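Local atomic coordinates of aminotransferase AspB (Helicobacter pylori 26695, PDB entry 3EZS), a protein that probably binds pyridoxal 5'-phosphate and acts as a transaminase of the class I and II aminotransferase family. Residues Gly25-Gly29 / Glu330-Thr334; Leu15-Ile19 / Glu320-Lys324. All coordinates share one frame; numbering follows the deposited sequence.

Both contacts join the N-terminal part of the chain to helix 319-330 and the residues that follow it, and their centres lie about 11 Å apart. Interaction 1 is partly buried: two loop segments running roughly the same way share backbone hydrogen bonds, with a bridging water at one end. Interaction 2 sits at the surface, where helix 8-16 and the type I turn Leu16-Ile19 meet the flank of helix 319-330 through side chains, with no hydrogen bond between the segments. Thr334 of interaction 1 packs against Ala323 of interaction 2, its OG1 lying 3.7 Å from Ala323 CA. Polar backbone pairing thus gives way to hydrocarbon packing a few residues away.

Interaction 1: residues Gly25-Gly29 / Glu330-Thr334; sequences GLDLG and EGIIT
Leu28 N donates to Ile333 O at 2.8 Å, the shortest polar bond between the segments and a somewhat bent one, 142° at the hydrogen. Its companion runs from Ile333 N to Leu26 O (3.1 Å), so the backbone of Ile333 both gives and takes a bond around Asp27, its bridge partner. Leu26 O also receives a CA-H contact from Ile332 CA. At the start of the pair, water 1 accepts from Gly25 N and donates to Gly331 O (2.9 Å), linking two backbones that have no direct bond there. Gly25, with no side chain, lies close against the Glu330 carbonyl and Ile332 CG1, and Gly331 takes a positive phi (71°) as the chain leaves helix 319-330, a conformation glycine adopts easily.

The side chain of Ile333 points at the other segment and crosses that of Asp27 obliquely; its CD1 lies 3.9 Å from Asp27 CG, and its CG2 3.7 Å from Asp27 OD1. With CG anti to the backbone N (chi1 -178°), the Asp27 carboxylate can reach forward along its own chain, where OD1 accepts from Gly29 N at 2.9 Å. Away from the Asp27-Ile333 pair, Leu28 CD1 packs on Ile332 CG2 at 4.2 Å, two branched aliphatic groups suited to a buried place; Leu28 also touches Ile368 of helix 358-372, while its backbone bonds to Ala353. A single parallel beta bridge, followed by the Asp27 Asx turn, thus joins the loop after helix 8-16 to the link between helix 319-330 and strand 335-336.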
loop_
_atom_site.group_PDB
_atom_site.type_symbol
_atom_site.label_atom_id
_atom_site.label_comp_id
_atom_site.label_asym_id
_atom_site.label_seq_id
_atom_site.Cartn_x
_atom_site.Cartn_y
_atom_site.Cartn_z
ATOM N N GLY A 25 -11.373 21.422 -26.889
ATOM C CA GLY A 25 -10.143 20.793 -27.356
ATOM C C GLY A 25 -9.657 19.690 -26.431
ATOM O O GLY A 25 -10.217 19.494 -25.359
ATOM N N LEU A 26 -8.604 18.978 -26.843
ATOM C CA LEU A 26 -8.058 17.840 -26.076
ATOM C C LEU A 26 -7.291 18.176 -24.816
ATOM O O LEU A 26 -6.608 19.184 -24.730
ATOM C CB LEU A 26 -7.108 16.991 -26.920
ATOM C CG LEU A 26 -7.634 16.053 -28.009
ATOM C CD1 LEU A 26 -6.472 15.207 -28.465
ATOM C CD2 LEU A 26 -8.760 15.167 -27.500
ATOM N N ASP A 27 -7.372 17.269 -23.856
ATOM C CA ASP A 27 -6.659 17.399 -22.617
ATOM C C ASP A 27 -5.336 16.698 -22.781
ATOM O O ASP A 27 -5.298 15.474 -22.770
ATOM C CB ASP A 27 -7.463 16.763 -21.493
ATOM C CG ASP A 27 -6.796 16.911 -20.133
ATOM O OD1 ASP A 27 -5.598 17.269 -20.053
ATOM O OD2 ASP A 27 -7.497 16.659 -19.140
ATOM N N LEU A 28 -4.263 17.468 -22.972
ATOM C CA LEU A 28 -2.922 16.911 -23.125
ATOM C C LEU A 28 -2.080 17.161 -21.860
ATOM O O LEU A 28 -0.843 17.104 -21.906
ATOM C CB LEU A 28 -2.230 17.483 -24.370
ATOM C CG LEU A 28 -2.896 17.238 -25.736
ATOM C CD1 LEU A 28 -2.202 18.047 -26.819
ATOM C CD2 LEU A 28 -2.958 15.769 -26.127
ATOM N N GLY A 29 -2.751 17.416 -20.732
ATOM C CA GLY A 29 -2.087 17.665 -19.450
ATOM C C GLY A 29 -1.718 16.378 -18.739
ATOM O O GLY A 29 -0.553 16.071 -18.616
ATOM N N GLU A 330 -8.497 27.751 -27.656
ATOM C CA GLU A 330 -8.713 26.462 -28.294
ATOM C C GLU A 330 -9.288 25.363 -27.426
ATOM O O GLU A 330 -9.658 24.315 -27.953
ATOM C CB GLU A 330 -7.381 25.962 -28.869
ATOM C CG GLU A 330 -6.695 26.937 -29.806
ATOM C CD GLU A 330 -7.533 27.276 -31.025
ATOM O OE1 GLU A 330 -8.386 26.461 -31.425
ATOM O OE2 GLU A 330 -7.338 28.373 -31.580
ATOM N N GLY A 331 -9.376 25.597 -26.120
ATOM C CA GLY A 331 -9.819 24.579 -25.171
ATOM C C GLY A 331 -8.811 23.464 -24.955
ATOM O O GLY A 331 -9.120 22.479 -24.276
ATOM N N ILE A 332 -7.603 23.606 -25.511
ATOM C CA ILE A 332 -6.589 22.569 -25.392
ATOM C C ILE A 332 -5.824 22.773 -24.100
ATOM O O ILE A 332 -5.271 23.850 -23.869
ATOM C CB ILE A 332 -5.623 22.569 -26.600
ATOM C CG1 ILE A 332 -6.372 22.220 -27.894
ATOM C CG2 ILE A 332 -4.464 21.602 -26.359
ATOM C CD1 ILE A 332 -5.611 22.546 -29.164
ATOM N N ILE A 333 -5.771 21.734 -23.272
ATOM C CA ILE A 333 -5.085 21.792 -21.978
ATOM C C ILE A 333 -3.665 21.254 -22.102
ATOM O O ILE A 333 -3.457 20.144 -22.599
ATOM C CB ILE A 333 -5.827 20.936 -20.904
ATOM C CG1 ILE A 333 -7.237 21.486 -20.645
ATOM C CG2 ILE A 333 -5.008 20.844 -19.605
ATOM C CD1 ILE A 333 -8.184 20.516 -19.874
ATOM N N THR A 334 -2.697 22.062 -21.669
ATOM C CA THR A 334 -1.282 21.686 -21.632
ATOM C C THR A 334 -0.768 21.959 -20.216
ATOM O O THR A 334 -1.380 22.721 -19.469
ATOM C CB THR A 334 -0.461 22.453 -22.699
ATOM O OG1 THR A 334 -0.393 23.850 -22.363
ATOM C CG2 THR A 334 -1.093 22.279 -24.115
HETATM O O HOH W 1 -11.985 21.979 -23.817
#

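Interaction 2: residues Leu15-Ile19 / Glu320-Lys324; sequences LLKEI and ENFAK
Leu15 and Leu16 lie on helix 8-16, and a type I turn from Leu16 to Ile19, with Ile19 N bonded to Leu16 O, carries the chain past the flank of helix 319-330. The backbones come nearest at Leu16 and Lys324, whose CA atoms are 6.3 Å apart, too far for backbone pairing, and the contact is made by side chains.

Leu15 and Lys324 bear most of the contact. In Leu15 a chi1 of -179° aims the branch point at the helix, and the two methyls then go to different partners: CD2 reaches Ala323 CB at 4.0 Å, and CD1 presses on Lys324 CD at 3.4 Å, tighter than usual for two carbons. The small side chain of Ala323 suits this close approach. The Lys324 chain crosses Leu15 at about a right angle, offering its methylenes as an apolar surface, then bends at chi3 (49°) and carries NZ to a weak hydrogen bond with Asn321 OD1 (3.3 Å). Ile19 CD1 meets the same chain at Lys324 CG (3.6 Å), also crosswise, while Leu16 CD2 lies by Lys324 CA at 4.1 Å. The carboxylate of Glu320 has OE2 beside Leu15 CD1 and is hydrogen-bonded to the hydroxyl of Tyr339.

Leu15 and Ala323 both continue onto Pro336 of strand 335-336, and Leu16 and Ile19 onto Tyr327 farther along helix 319-330. Phe322 reaches Ile368 and Tyr371, placing helix 319-330 between the N-terminal segment and helix 358-372.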
loop_
_atom_site.group_PDB
_atom_site.type_symbol
_atom_site.label_atom_id
_atom_site.label_comp_id
_atom_site.label_asym_id
_atom_site.label_seq_id
_atom_site.Cartn_x
_atom_site.Cartn_y
_atom_site.Cartn_z
ATOM N N LEU A 15 -4.423 27.887 -12.328
ATOM C CA LEU A 15 -4.038 28.744 -13.454
ATOM C C LEU A 15 -5.198 29.013 -14.441
ATOM O O LEU A 15 -5.353 30.123 -14.941
ATOM C CB LEU A 15 -2.890 28.087 -14.221
ATOM C CG LEU A 15 -2.329 28.853 -15.423
ATOM C CD1 LEU A 15 -1.568 30.149 -15.019
ATOM C CD2 LEU A 15 -1.470 27.951 -16.247
ATOM N N LEU A 16 -5.996 27.991 -14.715
ATOM C CA LEU A 16 -7.074 28.083 -15.703
ATOM C C LEU A 16 -8.473 28.408 -15.147
ATOM O O LEU A 16 -9.406 28.603 -15.921
ATOM C CB LEU A 16 -7.121 26.765 -16.494
ATOM C CG LEU A 16 -5.810 26.298 -17.136
ATOM C CD1 LEU A 16 -5.992 24.935 -17.891
ATOM C CD2 LEU A 16 -5.251 27.376 -18.064
ATOM N N LYS A 17 -8.596 28.491 -13.821
ATOM C CA LYS A 17 -9.872 28.725 -13.116
ATOM C C LYS A 17 -10.671 29.939 -13.606
ATOM O O LYS A 17 -11.883 29.871 -13.731
ATOM C CB LYS A 17 -9.600 28.835 -11.607
ATOM C CG LYS A 17 -10.833 28.842 -10.717
ATOM C CD LYS A 17 -10.443 28.719 -9.232
ATOM N N GLU A 18 -9.993 31.033 -13.919
ATOM C CA GLU A 18 -10.678 32.229 -14.391
ATOM C C GLU A 18 -10.967 32.238 -15.902
ATOM O O GLU A 18 -11.457 33.252 -16.417
ATOM C CB GLU A 18 -9.862 33.470 -14.008
ATOM C CG GLU A 18 -9.636 33.606 -12.502
ATOM C CD GLU A 18 -8.828 34.843 -12.113
ATOM O OE1 GLU A 18 -8.465 35.641 -13.013
ATOM O OE2 GLU A 18 -8.567 35.008 -10.896
ATOM N N ILE A 19 -10.683 31.130 -16.608
ATOM C CA ILE A 19 -10.875 31.064 -18.060
ATOM C C ILE A 19 -12.025 30.148 -18.507
ATOM O O ILE A 19 -12.178 29.027 -18.013
ATOM C CB ILE A 19 -9.590 30.591 -18.777
ATOM C CG1 ILE A 19 -8.399 31.486 -18.430
ATOM C CG2 ILE A 19 -9.796 30.584 -20.290
ATOM C CD1 ILE A 19 -7.072 30.993 -19.022
ATOM N N GLU A 320 3.333 29.055 -18.560
ATOM C CA GLU A 320 2.077 29.440 -17.916
ATOM C C GLU A 320 1.198 30.259 -18.848
ATOM O O GLU A 320 0.024 29.950 -19.045
ATOM C CB GLU A 320 2.333 30.211 -16.615
ATOM C CG GLU A 320 2.753 29.347 -15.407
ATOM C CD GLU A 320 2.667 30.146 -14.100
ATOM O OE1 GLU A 320 3.437 31.125 -13.939
ATOM O OE2 GLU A 320 1.814 29.799 -13.242
ATOM N N ASN A 321 1.780 31.300 -19.428
ATOM C CA ASN A 321 1.075 32.132 -20.378
ATOM C C ASN A 321 0.608 31.398 -21.630
ATOM O O ASN A 321 -0.490 31.680 -22.135
ATOM C CB ASN A 321 1.945 33.327 -20.774
ATOM C CG ASN A 321 2.108 34.326 -19.639
ATOM O OD1 ASN A 321 1.454 34.218 -18.592
ATOM N ND2 ASN A 321 2.965 35.310 -19.845
ATOM N N PHE A 322 1.434 30.483 -22.132
ATOM C CA PHE A 322 1.092 29.701 -23.316
ATOM C C PHE A 322 -0.086 28.783 -22.997
ATOM O O PHE A 322 -0.984 28.623 -23.808
ATOM C CB PHE A 322 2.308 28.885 -23.784
ATOM C CG PHE A 322 2.110 28.168 -25.097
ATOM C CD1 PHE A 322 2.347 28.813 -26.295
ATOM C CD2 PHE A 322 1.725 26.839 -25.132
ATOM C CE1 PHE A 322 2.170 28.153 -27.509
ATOM C CE2 PHE A 322 1.569 26.170 -26.332
ATOM C CZ PHE A 322 1.778 26.839 -27.532
ATOM N N ALA A 323 -0.070 28.184 -21.810
ATOM C CA ALA A 323 -1.157 27.293 -21.386
ATOM C C ALA A 323 -2.479 28.045 -21.332
ATOM O O ALA A 323 -3.479 27.515 -21.786
ATOM C CB ALA A 323 -0.865 26.637 -20.022
ATOM N N LYS A 324 -2.460 29.265 -20.776
ATOM C CA LYS A 324 -3.646 30.119 -20.638
ATOM C C LYS A 324 -4.221 30.486 -21.979
ATOM O O LYS A 324 -5.419 30.353 -22.184
ATOM C CB LYS A 324 -3.336 31.404 -19.831
ATOM C CG LYS A 324 -3.581 31.298 -18.318
ATOM C CD LYS A 324 -2.685 32.217 -17.455
ATOM C CE LYS A 324 -2.608 33.669 -17.889
ATOM N NZ LYS A 324 -1.521 34.409 -17.158
#